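Local coordinates for protein 7,8-dihydro-6-hydroxymethylpterin pyrophosphokinase-dihydropteroate synthase (Plasmodium falciparum, PDB 6JWS) that probably catalyses two successive steps of folate biosynthesis, pyrophosphorylation of 6-hydroxymethyl-7,8-dihydropterin by ATP and condensation of the resulting diphosphate with 4-aminobenzoate to 7,8-dihydropteroate, at residues 101-106 with 510-515; 482-487 with 503-508; 525-530 with 571-576. The protein carries 1 engineered substitution. All blocks are in the same frame, centred on the assembly; numbering follows the deposited sequence.

Contact 1: 101-106 with 510-515; sequences KELIDK and NPEIIK
Lys-101 NZ donates to the backbone carbonyl of Lys-515, with 2.9 Å between Lys-101 NZ and Lys-515 O. The ammonium stands 26° off the carbonyl plane, at a C=O...N angle of 150°, and it also donates to the carbonyl oxygen of Lys-518. A bend at the third torsion (chi3 83°) turns the otherwise extended lysine chain across to these acceptors. In the reverse direction the aliphatic part of Lys-515 passes alongside the carbonyl of Lys-101, its CG and CD each 3.4 Å from Lys-101 O.

Leu-103 supplies the main apolar contact, through both methyls. CD1 lies against Pro-511, 3.5 Å from its O and 3.7 Å from its CB, while CD2 reaches CG2 of Ile-514 at 4.0 Å, the two side chains crossing at about a right angle. A water bridges the same pair of segments, accepting from Leu-103 N and donating to Glu-512 OE1, although the place of that carboxylate oxygen is less certain. Segment 510-515 itself opens with an Asx turn, Asn-510 OD1 accepting from Glu-512 N at 3.1 Å.

The contact joins a loop between helices 85-90 and 108-114 to the pterin-binding TIM barrel. With lysine bound to main-chain oxygens and one leucine on the turn, this surface junction relies on backbone acceptors and a small apolar patch, with no ion pair across it.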
loop_
_atom_site.group_PDB
_atom_site.type_symbol
_atom_site.label_atom_id
_atom_site.label_comp_id
_atom_site.label_asym_id
_atom_site.label_seq_id
_atom_site.Cartn_x
_atom_site.Cartn_y
_atom_site.Cartn_z
ATOM N N LYS B 101 39.790 -22.615 10.277
ATOM C CA LYS B 101 38.650 -22.029 9.585
ATOM C C LYS B 101 37.815 -23.100 8.879
ATOM O O LYS B 101 36.881 -22.759 8.157
ATOM C CB LYS B 101 39.113 -20.932 8.619
ATOM C CG LYS B 101 39.517 -19.617 9.276
ATOM C CD LYS B 101 39.836 -18.489 8.292
ATOM C CE LYS B 101 38.631 -17.722 7.771
ATOM N NZ LYS B 101 39.046 -16.681 6.795
ATOM N N GLU B 102 38.142 -24.381 9.106
ATOM C CA GLU B 102 37.463 -25.508 8.481
ATOM C C GLU B 102 35.950 -25.415 8.687
ATOM O O GLU B 102 35.488 -24.956 9.734
ATOM C CB GLU B 102 37.907 -26.821 9.126
ATOM C CG GLU B 102 39.212 -27.377 8.587
ATOM C CD GLU B 102 39.482 -28.834 8.952
ATOM O OE1 GLU B 102 38.788 -29.363 9.858
ATOM O OE2 GLU B 102 40.389 -29.445 8.330
ATOM N N LEU B 103 35.202 -25.937 7.705
ATOM C CA LEU B 103 33.749 -25.967 7.735
ATOM C C LEU B 103 33.288 -27.178 8.534
ATOM O O LEU B 103 33.863 -28.249 8.404
ATOM C CB LEU B 103 33.193 -26.071 6.310
ATOM C CG LEU B 103 33.259 -24.814 5.451
ATOM C CD1 LEU B 103 32.558 -25.063 4.128
ATOM C CD2 LEU B 103 32.681 -23.601 6.169
ATOM N N ILE B 104 32.203 -26.991 9.297
ATOM C CA ILE B 104 31.508 -28.057 9.999
ATOM C C ILE B 104 30.041 -28.039 9.565
ATOM O O ILE B 104 29.507 -26.986 9.202
ATOM C CB ILE B 104 31.660 -27.846 11.517
ATOM C CG1 ILE B 104 30.962 -26.560 11.984
ATOM C CG2 ILE B 104 33.136 -27.870 11.923
ATOM C CD1 ILE B 104 30.926 -26.383 13.485
ATOM N N ASP B 105 29.400 -29.210 9.584
ATOM C CA ASP B 105 27.977 -29.282 9.309
ATOM C C ASP B 105 27.213 -29.671 10.575
ATOM O O ASP B 105 25.991 -29.768 10.561
ATOM C CB ASP B 105 27.662 -30.170 8.101
ATOM C CG ASP B 105 28.101 -31.621 8.233
ATOM O OD1 ASP B 105 28.635 -31.989 9.315
ATOM O OD2 ASP B 105 27.924 -32.372 7.236
ATOM N N LYS B 106 27.934 -29.866 11.680
ATOM C CA LYS B 106 27.299 -30.210 12.937
ATOM C C LYS B 106 28.311 -30.068 14.062
ATOM O O LYS B 106 29.516 -30.029 13.832
ATOM C CB LYS B 106 26.717 -31.627 12.904
ATOM C CG LYS B 106 25.746 -31.946 14.034
ATOM C CD LYS B 106 24.804 -33.117 13.767
ATOM C CE LYS B 106 23.692 -33.195 14.798
ATOM N NZ LYS B 106 22.710 -34.265 14.499
ATOM N N ASN B 510 30.116 -23.834 -3.923
ATOM C CA ASN B 510 31.399 -24.028 -3.278
ATOM C C ASN B 510 31.311 -23.502 -1.850
ATOM O O ASN B 510 31.613 -22.330 -1.615
ATOM C CB ASN B 510 32.546 -23.351 -4.043
ATOM C CG ASN B 510 33.883 -23.743 -3.448
ATOM O OD1 ASN B 510 33.918 -24.286 -2.345
ATOM N ND2 ASN B 510 34.981 -23.491 -4.163
ATOM N N PRO B 511 30.881 -24.332 -0.868
ATOM C CA PRO B 511 30.691 -23.876 0.513
ATOM C C PRO B 511 31.925 -23.227 1.138
ATOM O O PRO B 511 31.770 -22.410 2.044
ATOM C CB PRO B 511 30.233 -25.124 1.275
ATOM C CG PRO B 511 29.612 -25.977 0.185
ATOM C CD PRO B 511 30.465 -25.736 -1.045
ATOM N N GLU B 512 33.119 -23.487 0.567
ATOM C CA GLU B 512 34.356 -22.912 1.085
ATOM C C GLU B 512 34.362 -21.388 0.939
ATOM O O GLU B 512 35.078 -20.703 1.668
ATOM C CB GLU B 512 35.615 -23.542 0.463
ATOM C CG GLU B 512 35.610 -25.076 0.429
ATOM C CD GLU B 512 35.508 -25.794 1.774
ATOM O OE1 GLU B 512 35.948 -25.221 2.791
ATOM O OE2 GLU B 512 34.987 -26.937 1.813
ATOM N N ILE B 513 33.559 -20.851 0.007
ATOM C CA ILE B 513 33.495 -19.407 -0.206
ATOM C C ILE B 513 33.113 -18.705 1.095
ATOM O O ILE B 513 33.397 -17.519 1.255
ATOM C CB ILE B 513 32.543 -19.055 -1.374
ATOM C CG1 ILE B 513 32.832 -17.671 -1.961
ATOM C CG2 ILE B 513 31.069 -19.224 -1.002
ATOM C CD1 ILE B 513 32.188 -17.449 -3.312
ATOM N N ILE B 514 32.486 -19.453 2.009
ATOM C CA ILE B 514 31.975 -18.963 3.284
ATOM C C ILE B 514 33.133 -18.537 4.187
ATOM O O ILE B 514 33.056 -17.513 4.870
ATOM C CB ILE B 514 31.054 -20.035 3.910
ATOM C CG1 ILE B 514 29.652 -19.958 3.308
ATOM C CG2 ILE B 514 31.019 -19.997 5.433
ATOM C CD1 ILE B 514 28.900 -21.272 3.385
ATOM N N LYS B 515 34.242 -19.276 4.122
ATOM C CA LYS B 515 35.441 -18.937 4.874
ATOM C C LYS B 515 35.995 -17.591 4.427
ATOM O O LYS B 515 36.693 -16.927 5.187
ATOM C CB LYS B 515 36.562 -19.951 4.634
ATOM C CG LYS B 515 36.296 -21.389 5.063
ATOM C CD LYS B 515 37.572 -22.182 4.861
ATOM C CE LYS B 515 37.396 -23.479 4.104
ATOM N NZ LYS B 515 38.446 -23.677 3.074
HETATM O O HOH W 1 36.305 -26.647 5.071
#

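Contact 2: 482-487 with 503-508; sequences DTINYN and DISACT. With PT1 (pteroic acid), chain I.
Ile-484 meets the turn after strand 500-503 through a single branch, CG2. This methyl lies 3.5 Å from Asp-503 OD1 and 4.0 Å from Ile-504 CG1, with Ser-505 OG also beside it, so it lodges among three consecutive side chains. The first torsion explains the choice: CG1 sits between the backbone N and the carbonyl carbon (chi1 64°), which leaves CG2 anti to the carbonyl carbon and facing the turn. The side chains of Ile-484 and Asp-503 cross at about a right angle.

Asp-503 organises its own turn. OD1 accepts from three donors: Ser-505 OG on the syn lone pair, Ser-505 N nearly in line with the C-O bond, and Cys-507 N from above the carboxylate plane, 82° out of it. The bond to Ser-505 N makes an Asx turn, within a type I turn from Asp-503 to Ala-506. Three bonds on one oxygen fix the rotation of the carboxylate. The other oxygen, OD2, takes a water that also donates to Ile-484 O, while the CA of Asp-503 makes a CH...O contact of 3.5 Å with Thr-483 O.

Each segment begins on the last residue of a strand, 478-482 or 500-503, neighbours in the pterin-binding TIM barrel, at the end where the substrate pocket of such barrels opens. Here Ile-504 holds CG2 3.5 Å from N9 of the bound pteroic acid and 3.7 Å from Asp-482 OD1. Asp-482 OD2 approaches the pterin's N8 at 2.7 Å and has a long, weak ion pair with Arg-686, and OD1 accepts from a second water, which in turn accepts from Ile-504 N.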
loop_
_atom_site.group_PDB
_atom_site.type_symbol
_atom_site.label_atom_id
_atom_site.label_comp_id
_atom_site.label_asym_id
_atom_site.label_seq_id
_atom_site.Cartn_x
_atom_site.Cartn_y
_atom_site.Cartn_z
ATOM N N ASP B 482 28.159 -10.435 -7.813
ATOM C CA ASP B 482 27.315 -11.551 -8.180
ATOM C C ASP B 482 28.220 -12.666 -8.698
ATOM O O ASP B 482 28.492 -12.741 -9.906
ATOM C CB ASP B 482 26.309 -11.099 -9.243
ATOM C CG ASP B 482 25.237 -12.118 -9.626
ATOM O OD1 ASP B 482 25.398 -13.325 -9.329
ATOM O OD2 ASP B 482 24.221 -11.695 -10.225
ATOM N N THR B 483 28.679 -13.519 -7.780
ATOM C CA THR B 483 29.519 -14.650 -8.148
ATOM C C THR B 483 29.187 -15.874 -7.285
ATOM O O THR B 483 28.703 -15.740 -6.156
ATOM C CB THR B 483 31.013 -14.283 -8.065
ATOM O OG1 THR B 483 31.716 -15.360 -8.679
ATOM C CG2 THR B 483 31.551 -14.079 -6.658
ATOM N N ILE B 484 29.510 -17.067 -7.800
ATOM C CA ILE B 484 29.474 -18.294 -7.015
ATOM C C ILE B 484 30.899 -18.834 -6.910
ATOM O O ILE B 484 31.127 -19.945 -6.390
ATOM C CB ILE B 484 28.551 -19.341 -7.668
ATOM C CG1 ILE B 484 29.072 -19.778 -9.045
ATOM C CG2 ILE B 484 27.111 -18.834 -7.733
ATOM C CD1 ILE B 484 28.202 -20.820 -9.732
ATOM N N ASN B 485 31.854 -18.034 -7.397
ATOM C CA ASN B 485 33.184 -18.561 -7.647
ATOM C C ASN B 485 34.164 -18.122 -6.565
ATOM O O ASN B 485 34.469 -16.945 -6.409
ATOM C CB ASN B 485 33.656 -18.314 -9.082
ATOM C CG ASN B 485 34.966 -19.011 -9.361
ATOM O OD1 ASN B 485 36.038 -18.475 -9.059
ATOM N ND2 ASN B 485 34.893 -20.223 -9.895
ATOM N N TYR B 486 34.660 -19.112 -5.828
ATOM C CA TYR B 486 35.658 -18.918 -4.794
ATOM C C TYR B 486 36.830 -18.043 -5.260
ATOM O O TYR B 486 37.161 -17.059 -4.593
ATOM C CB TYR B 486 36.150 -20.284 -4.324
ATOM C CG TYR B 486 37.175 -20.193 -3.228
ATOM C CD1 TYR B 486 38.521 -20.008 -3.517
ATOM C CD2 TYR B 486 36.798 -20.312 -1.905
ATOM C CE1 TYR B 486 39.470 -19.930 -2.515
ATOM C CE2 TYR B 486 37.733 -20.248 -0.885
ATOM C CZ TYR B 486 39.070 -20.038 -1.194
ATOM O OH TYR B 486 39.994 -19.975 -0.191
ATOM N N ASN B 487 37.470 -18.401 -6.384
ATOM C CA ASN B 487 38.683 -17.710 -6.812
ATOM C C ASN B 487 38.401 -16.240 -7.114
ATOM O O ASN B 487 39.184 -15.370 -6.736
ATOM C CB ASN B 487 39.404 -18.429 -7.958
ATOM C CG ASN B 487 40.218 -19.598 -7.436
ATOM O OD1 ASN B 487 40.625 -19.605 -6.280
ATOM N ND2 ASN B 487 40.437 -20.612 -8.254
ATOM N N ASP B 503 25.524 -14.615 -3.810
ATOM C CA ASP B 503 25.746 -15.984 -4.260
ATOM C C ASP B 503 24.404 -16.631 -4.630
ATOM O O ASP B 503 23.642 -17.062 -3.764
ATOM C CB ASP B 503 26.533 -16.769 -3.206
ATOM C CG ASP B 503 27.023 -18.143 -3.657
ATOM O OD1 ASP B 503 26.238 -18.897 -4.330
ATOM O OD2 ASP B 503 28.207 -18.448 -3.366
ATOM N N ILE B 504 24.123 -16.707 -5.939
ATOM C CA ILE B 504 22.840 -17.210 -6.406
ATOM C C ILE B 504 22.696 -18.718 -6.164
ATOM O O ILE B 504 21.611 -19.254 -6.351
ATOM C CB ILE B 504 22.570 -16.818 -7.871
ATOM C CG1 ILE B 504 23.565 -17.461 -8.854
ATOM C CG2 ILE B 504 22.493 -15.299 -8.020
ATOM C CD1 ILE B 504 23.105 -17.431 -10.309
ATOM N N SER B 505 23.754 -19.403 -5.721
ATOM C CA SER B 505 23.637 -20.809 -5.341
ATOM C C SER B 505 23.411 -20.973 -3.832
ATOM O O SER B 505 23.394 -22.089 -3.318
ATOM C CB SER B 505 24.826 -21.649 -5.846
ATOM O OG SER B 505 26.002 -21.475 -5.040
ATOM N N ALA B 506 23.277 -19.858 -3.112
ATOM C CA ALA B 506 23.257 -19.832 -1.653
ATOM C C ALA B 506 24.480 -20.565 -1.086
ATOM O O ALA B 506 24.398 -21.234 -0.056
ATOM C CB ALA B 506 21.943 -20.357 -1.104
ATOM N N CYS B 507 25.619 -20.415 -1.781
ATOM C CA CYS B 507 26.907 -20.931 -1.343
ATOM C C CYS B 507 26.896 -22.461 -1.352
ATOM O O CYS B 507 27.591 -23.083 -0.560
ATOM C CB CYS B 507 27.249 -20.433 0.056
ATOM S SG CYS B 507 27.357 -18.628 0.203
ATOM N N THR B 508 26.074 -23.076 -2.212
ATOM C CA THR B 508 26.133 -24.517 -2.372
ATOM C C THR B 508 27.084 -24.913 -3.501
ATOM O O THR B 508 27.468 -26.077 -3.543
ATOM C CB THR B 508 24.758 -25.160 -2.626
ATOM O OG1 THR B 508 24.214 -24.621 -3.833
ATOM C CG2 THR B 508 23.779 -24.982 -1.484
HETATM C C2 PT1 I . 18.347 -12.108 -8.517
HETATM C C3 PT1 I . 19.272 -12.122 -9.651
HETATM C C5 PT1 I . 20.702 -12.090 -9.325
HETATM N N6 PT1 I . 18.865 -12.156 -10.942
HETATM C C7 PT1 I . 20.160 -12.076 -6.991
HETATM N N9 PT1 I . 21.075 -12.060 -8.014
HETATM C C10 PT1 I . 19.793 -12.194 -11.935
HETATM N N11 PT1 I . 20.571 -12.064 -5.671
HETATM C C12 PT1 I . 21.148 -12.194 -11.630
HETATM C C21 PT1 I . 13.667 -14.089 -16.091
HETATM O O22 PT1 I . 13.297 -13.246 -16.954
HETATM O O1 PT1 I . 17.027 -12.143 -8.740
HETATM N N4 PT1 I . 18.826 -12.079 -7.254
HETATM N N8 PT1 I . 21.571 -12.125 -10.350
HETATM C C13 PT1 I . 19.320 -12.280 -13.362
HETATM N N14 PT1 I . 18.751 -13.637 -13.589
HETATM C C15 PT1 I . 17.542 -13.766 -14.183
HETATM C C16 PT1 I . 16.698 -14.845 -13.846
HETATM C C17 PT1 I . 17.151 -12.794 -15.162
HETATM C C18 PT1 I . 15.434 -14.947 -14.475
HETATM C C19 PT1 I . 15.891 -12.921 -15.797
HETATM C C20 PT1 I . 15.027 -13.986 -15.438
HETATM O O23 PT1 I . 12.903 -15.014 -15.768
HETATM O O HOH W 2 26.116 -15.353 -7.769
HETATM O O HOH W 3 29.358 -20.970 -4.147
#

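Contact 3: 525-530 with 571-576. With PT1 (pteroic acid), chain I; ACT (acetate ion), chain M.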
loop_
_atom_site.group_PDB
_atom_site.type_symbol
_atom_site.label_atom_id
_atom_site.label_comp_id
_atom_site.label_asym_id
_atom_site.label_seq_id
_atom_site.Cartn_x
_atom_site.Cartn_y
_atom_site.Cartn_z
ATOM N N SER B 525 29.221 -9.369 4.318
ATOM C CA SER B 525 27.825 -9.752 4.230
ATOM C C SER B 525 27.595 -10.589 2.985
ATOM O O SER B 525 28.407 -10.588 2.061
ATOM C CB SER B 525 26.978 -8.533 4.232
ATOM O OG SER B 525 27.052 -7.946 5.512
ATOM N N VAL B 526 26.442 -11.259 2.946
ATOM C CA VAL B 526 26.211 -12.250 1.917
ATOM C C VAL B 526 24.720 -12.326 1.622
ATOM O O VAL B 526 23.907 -12.337 2.554
ATOM C CB VAL B 526 26.785 -13.622 2.319
ATOM C CG1 VAL B 526 26.347 -14.079 3.715
ATOM C CG2 VAL B 526 26.504 -14.679 1.251
ATOM N N VAL B 527 24.396 -12.394 0.320
ATOM C CA VAL B 527 23.049 -12.670 -0.129
ATOM C C VAL B 527 22.967 -14.162 -0.481
ATOM O O VAL B 527 23.780 -14.669 -1.247
ATOM C CB VAL B 527 22.676 -11.756 -1.316
ATOM C CG1 VAL B 527 21.214 -11.923 -1.745
ATOM C CG2 VAL B 527 22.983 -10.278 -1.026
ATOM N N LEU B 528 21.981 -14.868 0.097
ATOM C CA LEU B 528 21.705 -16.241 -0.280
ATOM C C LEU B 528 20.424 -16.283 -1.104
ATOM O O LEU B 528 19.360 -15.827 -0.655
ATOM C CB LEU B 528 21.547 -17.105 0.975
ATOM C CG LEU B 528 22.700 -17.058 1.980
ATOM C CD1 LEU B 528 22.287 -17.771 3.271
ATOM C CD2 LEU B 528 23.980 -17.663 1.383
ATOM N N MET B 529 20.523 -16.876 -2.292
ATOM C CA MET B 529 19.363 -16.934 -3.164
ATOM C C MET B 529 18.962 -18.392 -3.409
ATOM O O MET B 529 19.827 -19.259 -3.492
ATOM C CB MET B 529 19.665 -16.244 -4.500
ATOM C CG MET B 529 18.427 -15.891 -5.292
ATOM S SD MET B 529 18.824 -15.531 -7.027
ATOM C CE MET B 529 18.873 -17.209 -7.669
ATOM N N HIS B 530 17.656 -18.639 -3.559
ATOM C CA HIS B 530 17.124 -19.924 -3.994
ATOM C C HIS B 530 17.026 -20.008 -5.520
ATOM O O HIS B 530 16.427 -19.151 -6.169
ATOM C CB HIS B 530 15.716 -20.161 -3.438
ATOM C CG HIS B 530 15.138 -21.448 -3.930
ATOM N ND1 HIS B 530 14.380 -21.527 -5.083
ATOM C CD2 HIS B 530 15.224 -22.713 -3.442
ATOM C CE1 HIS B 530 14.018 -22.776 -5.299
ATOM N NE2 HIS B 530 14.541 -23.530 -4.316
ATOM N N ARG B 571 24.316 -10.475 9.129
ATOM C CA ARG B 571 25.008 -10.160 7.881
ATOM C C ARG B 571 24.514 -11.036 6.725
ATOM O O ARG B 571 25.105 -11.018 5.650
ATOM C CB ARG B 571 26.530 -10.299 8.029
ATOM C CG ARG B 571 27.205 -9.092 8.667
ATOM C CD ARG B 571 28.723 -9.211 8.665
ATOM N NE ARG B 571 29.385 -8.008 9.142
ATOM C CZ ARG B 571 29.679 -6.946 8.397
ATOM N NH1 ARG B 571 29.341 -6.927 7.109
ATOM N NH2 ARG B 571 30.299 -5.910 8.942
ATOM N N ILE B 572 23.426 -11.777 6.930
ATOM C CA ILE B 572 22.951 -12.730 5.933
ATOM C C ILE B 572 21.597 -12.255 5.422
ATOM O O ILE B 572 20.685 -12.061 6.215
ATOM C CB ILE B 572 22.830 -14.132 6.567
ATOM C CG1 ILE B 572 24.189 -14.605 7.098
ATOM C CG2 ILE B 572 22.211 -15.128 5.593
ATOM C CD1 ILE B 572 24.120 -15.804 8.006
ATOM N N LEU B 573 21.466 -12.095 4.102
ATOM C CA LEU B 573 20.227 -11.632 3.500
ATOM C C LEU B 573 19.634 -12.755 2.661
ATOM O O LEU B 573 20.378 -13.611 2.173
ATOM C CB LEU B 573 20.558 -10.399 2.668
ATOM C CG LEU B 573 21.210 -9.277 3.484
ATOM C CD1 LEU B 573 22.652 -9.084 3.067
ATOM C CD2 LEU B 573 20.446 -7.984 3.296
ATOM N N PHE B 574 18.295 -12.765 2.560
ATOM C CA PHE B 574 17.552 -13.800 1.862
ATOM C C PHE B 574 17.058 -13.260 0.533
ATOM O O PHE B 574 16.653 -12.097 0.446
ATOM C CB PHE B 574 16.280 -14.187 2.624
ATOM C CG PHE B 574 16.486 -14.956 3.905
ATOM C CD1 PHE B 574 17.306 -14.469 4.908
ATOM C CD2 PHE B 574 15.777 -16.111 4.162
ATOM C CE1 PHE B 574 17.466 -15.186 6.088
ATOM C CE2 PHE B 574 15.958 -16.844 5.324
ATOM C CZ PHE B 574 16.813 -16.387 6.284
ATOM N N ASP B 575 17.039 -14.151 -0.471
ATOM C CA ASP B 575 16.518 -13.822 -1.788
ATOM C C ASP B 575 15.769 -15.045 -2.318
ATOM O O ASP B 575 16.337 -16.130 -2.414
ATOM C CB ASP B 575 17.635 -13.294 -2.704
ATOM C CG ASP B 575 17.146 -12.840 -4.072
ATOM O OD1 ASP B 575 15.979 -13.125 -4.413
ATOM O OD2 ASP B 575 17.916 -12.153 -4.785
ATOM N N ILE B 576 14.502 -14.858 -2.694
ATOM C CA ILE B 576 13.601 -15.940 -3.085
ATOM C C ILE B 576 13.894 -16.395 -4.517
ATOM O O ILE B 576 13.369 -17.417 -4.954
ATOM C CB ILE B 576 12.157 -15.437 -2.990
ATOM C CG1 ILE B 576 12.112 -14.039 -3.614
ATOM C CG2 ILE B 576 11.731 -15.398 -1.526
ATOM C CD1 ILE B 576 10.802 -13.675 -4.168
HETATM C C2 PT1 I . 18.347 -12.108 -8.517
HETATM C C3 PT1 I . 19.272 -12.122 -9.651
HETATM C C5 PT1 I . 20.702 -12.090 -9.325
HETATM N N6 PT1 I . 18.865 -12.156 -10.942
HETATM C C7 PT1 I . 20.160 -12.076 -6.991
HETATM N N9 PT1 I . 21.075 -12.060 -8.014
HETATM C C10 PT1 I . 19.793 -12.194 -11.935
HETATM N N11 PT1 I . 20.571 -12.064 -5.671
HETATM C C12 PT1 I . 21.148 -12.194 -11.630
HETATM C C21 PT1 I . 13.667 -14.089 -16.091
HETATM O O22 PT1 I . 13.297 -13.246 -16.954
HETATM O O1 PT1 I . 17.027 -12.143 -8.740
HETATM N N4 PT1 I . 18.826 -12.079 -7.254
HETATM N N8 PT1 I . 21.571 -12.125 -10.350
HETATM C C13 PT1 I . 19.320 -12.280 -13.362
HETATM N N14 PT1 I . 18.751 -13.637 -13.589
HETATM C C15 PT1 I . 17.542 -13.766 -14.183
HETATM C C16 PT1 I . 16.698 -14.845 -13.846
HETATM C C17 PT1 I . 17.151 -12.794 -15.162
HETATM C C18 PT1 I . 15.434 -14.947 -14.475
HETATM C C19 PT1 I . 15.891 -12.921 -15.797
HETATM C C20 PT1 I . 15.027 -13.986 -15.438
HETATM O O23 PT1 I . 12.903 -15.014 -15.768
HETATM C C ACT M . 13.522 -26.748 -3.166
HETATM O O ACT M . 14.056 -26.286 -4.218
HETATM O OXT ACT M . 12.685 -27.668 -3.146
HETATM C CH3 ACT M . 13.863 -26.102 -1.821
#
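Strands 525-529 and 572-575 run parallel in register, their short axes 4.7 Å apart and inclined by 26°, with the ladder continuing from Val-526 N...Arg-571 O to His-530 N...Asp-575 O. Its straightest rung is Leu-528 N to Leu-573 O, 2.9 Å, with an N-H...O angle of 179°, whereas Asp-575 N to Leu-528 O is weak.

On the face of Val-526 and Leu-528, Ile-572 uses both branches: CG1 lies alongside Val-526 CG1, and CG2 touches Leu-528 CD1 at 3.5 Å. On the other face Met-529 and Asp-575 lie side by side toward the ligand, Met-529 CG 3.5 Å from Asp-575 CG. With its CG anti to the backbone N (chi1 -176°), Asp-575 presents OD2 to pteroic acid, accepting from N11 at 2.8 Å and lying 2.6 Å from N4. The sulfur of Met-529 approaches N4 of the same pterin at 3.5 Å. At the other end of the pair from His-530, Arg-571 NH1 donates to Ser-525 OG at 3.0 Å; its NE forms a salt bridge to Glu-35, and Ser-525 OG also bonds Val-377 O.

In this TIM-barrel strand pair the face toward helix 547-564 is apolar, while the other sets one carboxylate, Asp-575, among apolar side chains, where it accepts from the pterin.

Overall arrangement
From the N terminus, the loop at 101-106 comes first, and contact 1 closes when the chain returns at 510-515, some 400 residues later, joining the HPPK part to the TIM barrel. Contact 2 lies wholly within that span, its own loop running from 482-487 through helix 486-494 and strand 500-503 to 503-508. Contact 3 opens only afterwards, at 525-530, and closes at 571-576 once helix 547-564 has been traversed, a beta-alpha-beta unit. No two loops cross. Contacts 1 and 2 touch through Tyr-486, packed against Asn-510 and Ile-513; Asp-503 N and Val-527 O probably hydrogen-bond between contacts 2 and 3, which both reach pteroic acid.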